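Local coordinates for protein endo-1,4-b-d-mannanase (Trichoderma reesei, PDB 1QNS) that probably hydrolyses internal beta-1,4-mannosidic linkages in mannan polysaccharides, as an endo-acting glycoside hydrolase of family 5, at residues Gly88-Asp93 / Val152-Asn157; Ile161-Leu166 / Leu199-Asp204; Tyr243-Gly248 / Tyr277-Asn282. All blocks are in the same frame, centred on the assembly; numbering follows the deposited sequence.

Contact 1. Residues Gly88-Asp93 / Val152-Asn157; sequences GLQTLD and VSRYAN. With NAG (2-acetamido-2-deoxy-beta-D-glucopyranose), chain H.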
loop_
_atom_site.group_PDB
_atom_site.type_symbol
_atom_site.label_atom_id
_atom_site.label_comp_id
_atom_site.label_asym_id
_atom_site.label_seq_id
_atom_site.Cartn_x
_atom_site.Cartn_y
_atom_site.Cartn_z
ATOM N N GLY A 88 3.847 18.179 -9.916
ATOM C CA GLY A 88 4.151 17.585 -8.629
ATOM C C GLY A 88 2.906 17.098 -7.902
ATOM O O GLY A 88 2.051 16.419 -8.514
ATOM N N LEU A 89 2.738 17.408 -6.634
ATOM C CA LEU A 89 1.663 16.942 -5.785
ATOM C C LEU A 89 0.268 17.353 -6.220
ATOM O O LEU A 89 -0.700 16.731 -5.762
ATOM C CB LEU A 89 1.899 17.270 -4.303
ATOM C CG LEU A 89 3.009 16.442 -3.627
ATOM C CD1 LEU A 89 3.357 17.070 -2.281
ATOM C CD2 LEU A 89 2.604 14.995 -3.484
ATOM N N GLN A 90 0.143 18.337 -7.135
ATOM C CA GLN A 90 -1.154 18.630 -7.723
ATOM C C GLN A 90 -1.673 17.412 -8.474
ATOM O O GLN A 90 -2.918 17.295 -8.583
ATOM C CB GLN A 90 -1.069 19.879 -8.591
ATOM C CG GLN A 90 -0.940 21.154 -7.776
ATOM C CD GLN A 90 -0.849 22.358 -8.711
ATOM O OE1 GLN A 90 -1.392 22.355 -9.812
ATOM N NE2 GLN A 90 -0.152 23.401 -8.267
ATOM N N THR A 91 -0.838 16.523 -8.989
ATOM C CA THR A 91 -1.323 15.307 -9.662
ATOM C C THR A 91 -2.000 14.399 -8.641
ATOM O O THR A 91 -3.088 13.862 -8.820
ATOM C CB THR A 91 -0.288 14.533 -10.491
ATOM O OG1 THR A 91 0.497 13.588 -9.751
ATOM C CG2 THR A 91 0.628 15.561 -11.197
ATOM N N LEU A 92 -1.382 14.252 -7.449
ATOM C CA LEU A 92 -2.009 13.458 -6.376
ATOM C C LEU A 92 -3.269 14.136 -5.840
ATOM O O LEU A 92 -4.256 13.457 -5.467
ATOM C CB LEU A 92 -0.979 13.228 -5.266
ATOM C CG LEU A 92 -1.409 12.283 -4.140
ATOM C CD1 LEU A 92 -1.752 10.908 -4.687
ATOM C CD2 LEU A 92 -0.297 12.198 -3.101
ATOM N N ASP A 93 -3.332 15.476 -5.844
ATOM C CA ASP A 93 -4.553 16.151 -5.418
ATOM C C ASP A 93 -5.764 15.730 -6.256
ATOM O O ASP A 93 -6.856 15.509 -5.726
ATOM C CB ASP A 93 -4.424 17.675 -5.546
ATOM C CG ASP A 93 -3.479 18.381 -4.613
ATOM O OD1 ASP A 93 -3.004 17.755 -3.654
ATOM O OD2 ASP A 93 -3.240 19.598 -4.802
ATOM N N VAL A 152 0.469 14.530 4.270
ATOM C CA VAL A 152 -0.639 14.421 5.220
ATOM C C VAL A 152 -1.407 15.721 5.379
ATOM O O VAL A 152 -2.646 15.695 5.409
ATOM C CB VAL A 152 -0.180 13.937 6.624
ATOM C CG1 VAL A 152 -1.302 13.982 7.656
ATOM C CG2 VAL A 152 0.349 12.516 6.503
ATOM N N SER A 153 -0.719 16.858 5.403
ATOM C CA SER A 153 -1.453 18.124 5.612
ATOM C C SER A 153 -2.372 18.479 4.467
ATOM O O SER A 153 -3.284 19.275 4.689
ATOM C CB SER A 153 -0.429 19.209 5.914
ATOM O OG SER A 153 0.403 19.494 4.821
ATOM N N ARG A 154 -2.124 17.934 3.278
ATOM C CA ARG A 154 -3.022 18.235 2.178
ATOM C C ARG A 154 -4.370 17.545 2.326
ATOM O O ARG A 154 -5.375 18.025 1.770
ATOM C CB ARG A 154 -2.419 17.789 0.822
ATOM C CG ARG A 154 -1.163 18.558 0.492
ATOM C CD ARG A 154 -0.462 18.199 -0.819
ATOM N NE ARG A 154 -0.980 18.886 -2.011
ATOM C CZ ARG A 154 -0.597 20.119 -2.327
ATOM N NH1 ARG A 154 0.316 20.770 -1.612
ATOM N NH2 ARG A 154 -1.089 20.765 -3.388
ATOM N N TYR A 155 -4.333 16.319 2.889
ATOM C CA TYR A 155 -5.541 15.491 2.845
ATOM C C TYR A 155 -6.073 15.071 4.185
ATOM O O TYR A 155 -6.938 14.212 4.326
ATOM C CB TYR A 155 -5.338 14.225 1.978
ATOM C CG TYR A 155 -4.588 14.467 0.688
ATOM C CD1 TYR A 155 -5.049 15.334 -0.289
ATOM C CD2 TYR A 155 -3.356 13.882 0.447
ATOM C CE1 TYR A 155 -4.357 15.652 -1.426
ATOM C CE2 TYR A 155 -2.626 14.168 -0.688
ATOM C CZ TYR A 155 -3.133 15.028 -1.639
ATOM O OH TYR A 155 -2.383 15.330 -2.734
ATOM N N ALA A 156 -5.562 15.682 5.292
ATOM C CA ALA A 156 -5.920 15.267 6.631
ATOM C C ALA A 156 -7.414 15.301 6.931
ATOM O O ALA A 156 -7.863 14.520 7.771
ATOM C CB ALA A 156 -5.143 16.076 7.696
ATOM N N ASN A 157 -8.149 16.205 6.298
ATOM C CA ASN A 157 -9.560 16.343 6.540
ATOM C C ASN A 157 -10.442 15.786 5.426
ATOM O O ASN A 157 -11.657 15.965 5.426
ATOM C CB ASN A 157 -9.968 17.825 6.850
ATOM C CG ASN A 157 -9.158 18.365 7.944
ATOM O OD1 ASN A 157 -7.990 18.772 7.917
ATOM N ND2 ASN A 157 -9.782 18.314 9.129
HETATM C C1 NAG H . -9.264 18.784 10.562
HETATM C C2 NAG H . -10.235 19.668 11.300
HETATM C C3 NAG H . -9.616 19.967 12.644
HETATM C C4 NAG H . -9.251 18.649 13.370
HETATM C C5 NAG H . -8.279 17.839 12.466
HETATM C C6 NAG H . -7.964 16.478 13.089
HETATM C C7 NAG H . -11.644 21.421 10.221
HETATM C C8 NAG H . -11.582 22.718 9.486
HETATM N N2 NAG H . -10.421 20.901 10.493
HETATM O O3 NAG H . -10.601 20.679 13.418
HETATM O O4 NAG H . -8.540 19.022 14.546
HETATM O O5 NAG H . -9.000 17.563 11.245
HETATM O O6 NAG H . -6.950 15.784 12.361
HETATM O O7 NAG H . -12.636 20.856 10.567
#
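D93 takes R154 in a two-pronged salt bridge. R154 presents its side, not its end. NE gives its hydrogen to D93 OD1 at 2.8 Å, and NH2 gives one to D93 OD2 at 2.8 Å. Both carboxylate oxygens use their syn lone pairs. The two flat groups are nearly coplanar, with planes 8° apart, and both bonds are close to straight. The bend at chi3 of R154 (85°) turns the guanidinium side-on to the acid.

A third polar bond comes from Y155. Its OH donates to D93 OD1 at 2.7 Å, on the anti lone pair. OD1 thus accepts from two donors, and the carboxylate plane stands almost upright (83°) to the phenol ring. With an alanine here in place of D93, the R154 charge would probably lose its mate in this contact, and the Y155 hydroxyl its acceptor.

The two segments belong to neighbouring outer helices of the (beta/alpha)8 barrel, or TIM barrel. D93 lies in the first turn of helix 89-101. R154 and Y155 lie near the C-terminal end of helix 138-155, which leads into strand 161-165. A carboxylate in a first helical turn is probably favoured by the helix dipole.

Carbon contacts surround the polar group. L92 CG lies 3.5 Å from Y155 OH, and L92 CD2 touches Y155 CE2 at 3.9 Å. L89 CB sits over one face of the R154 guanidinium, off toward its rim. Within the same segment, R154 CB covers the centre of one face of the Y155 ring, 3.6 Å above the plane.

Beyond the helix, N157 carries an N-linked sugar. Its ND2 is covalently joined to C1 of the NAG, which also bonds to N197 and S196.

Contact 2. Residues Ile161-Leu166 / Leu199-Asp204; sequences IFAWEL and LVTLGD
T201 N bonds to W164 O at 2.9 Å, and the donor nitrogen sits nearly along the C=O axis of W164. V200 CA comes to the same oxygen at 3.3 Å in a CA-H...O contact. This is parallel strand pairing in the beta-barrel of a TIM-barrel fold. Strands 161-165 and 199-201 are its fourth and fifth strands, joined by helix 178-194 in a beta-alpha-beta crossover. The short strand axes run 40° apart.

Two more backbone bonds continue the pairing. W164 N donates to L199 O, tilted from the carbonyl plane. L166 N donates to T201 O at 3.0 Å. At the start of the pair, water 1 joins the strands, accepting from L199 N and donating to F162 O.

The two sheet faces differ. W164 and V200 face the outer helices. The W164 indole is fixed at its NE1 by D195, and I161 CG2 covers the centre of one ring face. V200 CG1 meets L166 CD2 at 3.9 Å, the two side chains at about a right angle. L166 CD1 likewise touches L202 CD1 at 4.0 Å.

A163, E165, L199 and T201 share the other face. E165 and T201 run side by side there. The E165 chain is extended, with CG anti to its own N (chi1 -179°), and this sends the carboxylate past T201. OE1 is held by a salt bridge to R54. The family's catalytic acid/base is expected just beyond the end of this strand, so E165 probably lies under the active site.

G203 closes the packing against E165. It has positive phi, and a CB on this backbone would come too close to E165 CG, so the glycine suits the spot. T201 CG2 stands 3.3 Å from E165 OE2, and G203 CA lies 3.3 Å from E165 CD.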
loop_
_atom_site.group_PDB
_atom_site.type_symbol
_atom_site.label_atom_id
_atom_site.label_comp_id
_atom_site.label_asym_id
_atom_site.label_seq_id
_atom_site.Cartn_x
_atom_site.Cartn_y
_atom_site.Cartn_z
ATOM N N ILE A 161 -9.376 9.229 2.416
ATOM C CA ILE A 161 -8.177 8.481 2.791
ATOM C C ILE A 161 -8.594 7.296 3.665
ATOM O O ILE A 161 -9.210 7.413 4.722
ATOM C CB ILE A 161 -7.176 9.379 3.544
ATOM C CG1 ILE A 161 -6.830 10.647 2.764
ATOM C CG2 ILE A 161 -5.934 8.596 3.981
ATOM C CD1 ILE A 161 -6.223 10.395 1.404
ATOM N N PHE A 162 -8.284 6.082 3.206
ATOM C CA PHE A 162 -8.469 4.855 3.959
ATOM C C PHE A 162 -7.462 4.792 5.125
ATOM O O PHE A 162 -7.819 4.613 6.300
ATOM C CB PHE A 162 -8.318 3.584 3.110
ATOM C CG PHE A 162 -8.704 2.312 3.809
ATOM C CD1 PHE A 162 -7.816 1.634 4.625
ATOM C CD2 PHE A 162 -9.960 1.748 3.624
ATOM C CE1 PHE A 162 -8.164 0.449 5.248
ATOM C CE2 PHE A 162 -10.322 0.571 4.240
ATOM C CZ PHE A 162 -9.438 -0.078 5.092
ATOM N N ALA A 163 -6.194 4.937 4.768
ATOM C CA ALA A 163 -5.112 4.948 5.744
ATOM C C ALA A 163 -3.855 5.560 5.111
ATOM O O ALA A 163 -3.520 5.410 3.922
ATOM C CB ALA A 163 -4.778 3.523 6.175
ATOM N N TRP A 164 -3.069 6.163 6.014
ATOM C CA TRP A 164 -1.674 6.532 5.734
ATOM C C TRP A 164 -0.845 5.244 5.953
ATOM O O TRP A 164 -1.099 4.457 6.859
ATOM C CB TRP A 164 -1.187 7.598 6.717
ATOM C CG TRP A 164 -1.936 8.892 6.566
ATOM C CD1 TRP A 164 -2.673 9.508 7.539
ATOM C CD2 TRP A 164 -2.112 9.667 5.376
ATOM N NE1 TRP A 164 -3.252 10.651 7.051
ATOM C CE2 TRP A 164 -2.950 10.755 5.711
ATOM C CE3 TRP A 164 -1.665 9.555 4.060
ATOM C CZ2 TRP A 164 -3.350 11.741 4.787
ATOM C CZ3 TRP A 164 -2.053 10.505 3.133
ATOM C CH2 TRP A 164 -2.883 11.591 3.514
ATOM N N GLU A 165 0.215 5.102 5.136
ATOM C CA GLU A 165 1.059 3.914 5.185
ATOM C C GLU A 165 2.518 4.349 5.218
ATOM O O GLU A 165 2.961 5.187 4.423
ATOM C CB GLU A 165 0.726 2.994 4.006
ATOM C CG GLU A 165 1.536 1.692 3.983
ATOM C CD GLU A 165 0.812 0.700 3.080
ATOM O OE1 GLU A 165 1.086 0.779 1.875
ATOM O OE2 GLU A 165 -0.042 -0.017 3.660
ATOM N N LEU A 166 3.251 3.818 6.237
ATOM C CA LEU A 166 4.618 4.352 6.406
ATOM C C LEU A 166 5.495 4.108 5.203
ATOM O O LEU A 166 6.274 5.035 4.836
ATOM C CB LEU A 166 5.233 3.785 7.681
ATOM C CG LEU A 166 4.400 3.916 8.965
ATOM C CD1 LEU A 166 5.284 3.586 10.166
ATOM C CD2 LEU A 166 3.760 5.277 9.115
ATOM N N LEU A 199 -6.723 6.271 9.951
ATOM C CA LEU A 199 -6.008 5.054 10.296
ATOM C C LEU A 199 -4.584 5.107 9.734
ATOM O O LEU A 199 -4.309 5.805 8.772
ATOM C CB LEU A 199 -6.694 3.834 9.681
ATOM C CG LEU A 199 -8.131 3.613 10.122
ATOM C CD1 LEU A 199 -8.742 2.461 9.303
ATOM C CD2 LEU A 199 -8.220 3.363 11.609
ATOM N N VAL A 200 -3.626 4.445 10.389
ATOM C CA VAL A 200 -2.223 4.344 9.990
ATOM C C VAL A 200 -1.803 2.859 9.990
ATOM O O VAL A 200 -2.168 2.108 10.892
ATOM C CB VAL A 200 -1.332 5.150 10.923
ATOM C CG1 VAL A 200 0.139 5.114 10.513
ATOM C CG2 VAL A 200 -1.785 6.618 11.044
ATOM N N THR A 201 -0.992 2.468 9.019
ATOM C CA THR A 201 -0.491 1.096 8.907
ATOM C C THR A 201 0.966 1.131 8.433
ATOM O O THR A 201 1.454 2.110 7.888
ATOM C CB THR A 201 -1.421 0.228 8.035
ATOM O OG1 THR A 201 -1.028 -1.139 8.159
ATOM C CG2 THR A 201 -1.349 0.668 6.603
ATOM N N LEU A 202 1.663 -0.009 8.560
ATOM C CA LEU A 202 3.077 -0.052 8.214
ATOM C C LEU A 202 3.324 -0.186 6.704
ATOM O O LEU A 202 4.231 0.475 6.173
ATOM C CB LEU A 202 3.730 -1.203 8.990
ATOM C CG LEU A 202 5.241 -1.446 8.785
ATOM C CD1 LEU A 202 6.083 -0.180 8.963
ATOM C CD2 LEU A 202 5.746 -2.522 9.747
ATOM N N GLY A 203 2.617 -1.107 6.012
ATOM C CA GLY A 203 2.867 -1.392 4.621
ATOM C C GLY A 203 3.834 -2.537 4.352
ATOM O O GLY A 203 4.281 -2.733 3.202
ATOM N N ASP A 204 4.263 -3.222 5.418
ATOM C CA ASP A 204 5.152 -4.370 5.247
ATOM C C ASP A 204 4.482 -5.543 4.575
ATOM O O ASP A 204 3.253 -5.669 4.440
ATOM C CB ASP A 204 5.683 -4.791 6.642
ATOM C CG ASP A 204 4.571 -5.268 7.551
ATOM O OD1 ASP A 204 3.605 -4.482 7.727
ATOM O OD2 ASP A 204 4.631 -6.430 8.046
HETATM O O HOH W 1 -9.018 6.439 8.067
#

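Contact 3. Residues Tyr243-Gly248 / Tyr277-Asn282; sequences YPDSWG and YGAQQN. With SO4 (sulfate ion), chain C.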
loop_
_atom_site.group_PDB
_atom_site.type_symbol
_atom_site.label_atom_id
_atom_site.label_comp_id
_atom_site.label_asym_id
_atom_site.label_seq_id
_atom_site.Cartn_x
_atom_site.Cartn_y
_atom_site.Cartn_z
ATOM N N TYR A 243 3.749 -13.296 -2.711
ATOM C CA TYR A 243 4.289 -13.572 -4.032
ATOM C C TYR A 243 5.096 -14.863 -4.065
ATOM O O TYR A 243 6.331 -14.854 -4.072
ATOM C CB TYR A 243 5.176 -12.419 -4.546
ATOM C CG TYR A 243 4.438 -11.115 -4.816
ATOM C CD1 TYR A 243 3.679 -10.931 -5.965
ATOM C CD2 TYR A 243 4.378 -10.109 -3.867
ATOM C CE1 TYR A 243 3.013 -9.754 -6.221
ATOM C CE2 TYR A 243 3.681 -8.942 -4.077
ATOM C CZ TYR A 243 2.998 -8.753 -5.258
ATOM O OH TYR A 243 2.324 -7.598 -5.518
ATOM N N PRO A 244 4.418 -16.017 -4.144
ATOM C CA PRO A 244 5.107 -17.311 -4.225
ATOM C C PRO A 244 6.126 -17.410 -5.352
ATOM O O PRO A 244 7.227 -17.984 -5.154
ATOM C CB PRO A 244 3.960 -18.312 -4.387
ATOM C CG PRO A 244 2.821 -17.624 -3.702
ATOM C CD PRO A 244 2.947 -16.188 -4.130
ATOM N N ASP A 245 5.847 -16.800 -6.510
ATOM C CA ASP A 245 6.804 -16.834 -7.627
ATOM C C ASP A 245 8.098 -16.097 -7.372
ATOM O O ASP A 245 9.131 -16.400 -7.989
ATOM C CB ASP A 245 6.282 -16.062 -8.872
ATOM C CG ASP A 245 5.061 -16.631 -9.496
ATOM O OD1 ASP A 245 5.125 -17.811 -9.881
ATOM O OD2 ASP A 245 4.091 -15.871 -9.613
ATOM N N SER A 246 8.055 -15.076 -6.485
ATOM C CA SER A 246 9.257 -14.336 -6.159
ATOM C C SER A 246 9.963 -14.951 -4.950
ATOM O O SER A 246 11.151 -14.672 -4.742
ATOM C CB SER A 246 8.815 -12.910 -5.731
ATOM O OG SER A 246 8.067 -12.347 -6.805
ATOM N N TRP A 247 9.216 -15.721 -4.168
ATOM C CA TRP A 247 9.701 -16.198 -2.884
ATOM C C TRP A 247 10.106 -17.661 -2.821
ATOM O O TRP A 247 10.566 -18.159 -1.800
ATOM C CB TRP A 247 8.610 -15.963 -1.813
ATOM C CG TRP A 247 8.267 -14.519 -1.543
ATOM C CD1 TRP A 247 8.921 -13.404 -2.016
ATOM C CD2 TRP A 247 7.205 -14.031 -0.716
ATOM N NE1 TRP A 247 8.348 -12.256 -1.526
ATOM C CE2 TRP A 247 7.268 -12.619 -0.743
ATOM C CE3 TRP A 247 6.180 -14.669 -0.012
ATOM C CZ2 TRP A 247 6.376 -11.820 -0.024
ATOM C CZ3 TRP A 247 5.309 -13.861 0.743
ATOM C CH2 TRP A 247 5.398 -12.468 0.693
ATOM N N GLY A 248 9.974 -18.342 -3.949
ATOM C CA GLY A 248 10.363 -19.739 -4.041
ATOM C C GLY A 248 9.439 -20.730 -3.367
ATOM O O GLY A 248 9.847 -21.845 -2.988
ATOM N N TYR A 277 -1.099 -9.221 -3.704
ATOM C CA TYR A 277 -0.894 -10.634 -4.029
ATOM C C TYR A 277 -0.968 -10.773 -5.552
ATOM O O TYR A 277 -1.686 -10.072 -6.228
ATOM C CB TYR A 277 -1.892 -11.542 -3.325
ATOM C CG TYR A 277 -3.361 -11.271 -3.585
ATOM C CD1 TYR A 277 -4.026 -11.852 -4.671
ATOM C CD2 TYR A 277 -4.115 -10.440 -2.773
ATOM C CE1 TYR A 277 -5.372 -11.627 -4.883
ATOM C CE2 TYR A 277 -5.448 -10.177 -2.982
ATOM C CZ TYR A 277 -6.092 -10.746 -4.071
ATOM O OH TYR A 277 -7.428 -10.519 -4.265
ATOM N N GLY A 278 -0.254 -11.799 -6.033
ATOM C CA GLY A 278 -0.322 -12.096 -7.471
ATOM C C GLY A 278 0.325 -13.449 -7.747
ATOM O O GLY A 278 1.204 -13.894 -7.006
ATOM N N ALA A 279 -0.035 -13.982 -8.917
ATOM C CA ALA A 279 0.563 -15.216 -9.453
ATOM C C ALA A 279 0.888 -14.930 -10.917
ATOM O O ALA A 279 -0.053 -14.532 -11.617
ATOM C CB ALA A 279 -0.355 -16.387 -9.263
ATOM N N GLN A 280 2.102 -15.297 -11.359
ATOM C CA GLN A 280 2.422 -15.031 -12.779
ATOM C C GLN A 280 1.800 -16.088 -13.690
ATOM O O GLN A 280 1.466 -15.806 -14.855
ATOM C CB GLN A 280 3.948 -15.017 -12.947
ATOM C CG GLN A 280 4.561 -13.764 -12.333
ATOM C CD GLN A 280 6.048 -13.632 -12.580
ATOM O OE1 GLN A 280 6.850 -13.507 -11.644
ATOM N NE2 GLN A 280 6.377 -13.672 -13.865
ATOM N N GLN A 281 1.714 -17.318 -13.198
ATOM C CA GLN A 281 1.151 -18.397 -13.995
ATOM C C GLN A 281 -0.270 -18.687 -13.560
ATOM O O GLN A 281 -0.544 -18.799 -12.353
ATOM C CB GLN A 281 1.947 -19.708 -13.797
ATOM C CG GLN A 281 3.442 -19.570 -14.072
ATOM C CD GLN A 281 3.654 -19.147 -15.520
ATOM O OE1 GLN A 281 3.075 -19.774 -16.406
ATOM N NE2 GLN A 281 4.430 -18.093 -15.719
ATOM N N ASN A 282 -1.209 -18.848 -14.499
ATOM C CA ASN A 282 -2.575 -19.249 -14.211
ATOM C C ASN A 282 -3.175 -18.544 -12.990
ATOM O O ASN A 282 -3.649 -19.140 -12.029
ATOM C CB ASN A 282 -2.643 -20.767 -14.002
ATOM C CG ASN A 282 -1.992 -21.561 -15.122
ATOM O OD1 ASN A 282 -0.900 -22.135 -14.953
ATOM N ND2 ASN A 282 -2.630 -21.458 -16.277
HETATM S S SO4 C . -5.950 -19.516 -15.564
HETATM O O1 SO4 C . -5.636 -18.017 -15.296
HETATM O O2 SO4 C . -4.981 -20.041 -16.550
HETATM O O3 SO4 C . -7.338 -19.593 -16.139
HETATM O O4 SO4 C . -5.919 -20.231 -14.268
HETATM O O HOH W 2 3.867 -14.656 -7.066
#
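D245 reaches across to the backbone of Q280. Q280 N donates to D245 OD2 at 2.7 Å, with an angle of 158° at the hydrogen. The donor meets the syn side of the oxygen but lies somewhat out of the carboxylate plane. D245 CG stands anti to its carbonyl carbon (chi1 -64°), and this swings the acid toward the loop.

Water 2 adds a second tie. It donates to D245 OD2 at 2.8 Å and to G278 O at 2.8 Å, and accepts from D245 N. OD2 therefore takes two hydrogens, one from Q280 N and one from the water. The other oxygen, OD1, has a weak bond from Y251.

The Q280 side chain runs extended beyond CG and passes the acid obliquely. Its CB lies 3.4 Å from D245 OD2, and its OE1 comes within 3.8 Å of D245 CB. The amide and carboxylate planes are 72° apart.

Y243 meets the start of the loop. Its CE1 lies 3.9 Å from G278 N, while its OH bonds to E276. At the loop's far end, N282 stands at the N-cap position of helix 283-295. Its side chain makes no capping bond and turns to a sulfate, probably from the crystallisation liquor. ND2 donates to sulfate O2 at 2.8 Å, and C284 and T285 bind the same ion.

Segment 243-248 follows the sixth barrel strand, and 277-282 runs out of the C-terminal end of the seventh. A glycerol and a Tris, probably of like origin, lie beside Y243 and may mark the substrate cleft that TIM-barrel glycosidases form here.

Contact 2 is the buried one, near the middle of the chain, and contacts 1 and 3 are partly exposed. Contact 1 binds two outer helices through charge and a phenol. Contact 2 pairs two barrel strands through backbone bonds and apolar side chains. Contact 3 joins a short helix and a loop, both at strand ends, through a carboxylate and a water. Contacts 1 and 2 touch: V152 and Y155 pack on W164, and helix 138-155 is followed by strand 161-165 after a short loop. Contact 3 stays apart, with nearest atoms about 8 Å from contact 2 and about 19 Å from contact 1. Contacts 1 and 3 lie on opposite sides of the chain's centre.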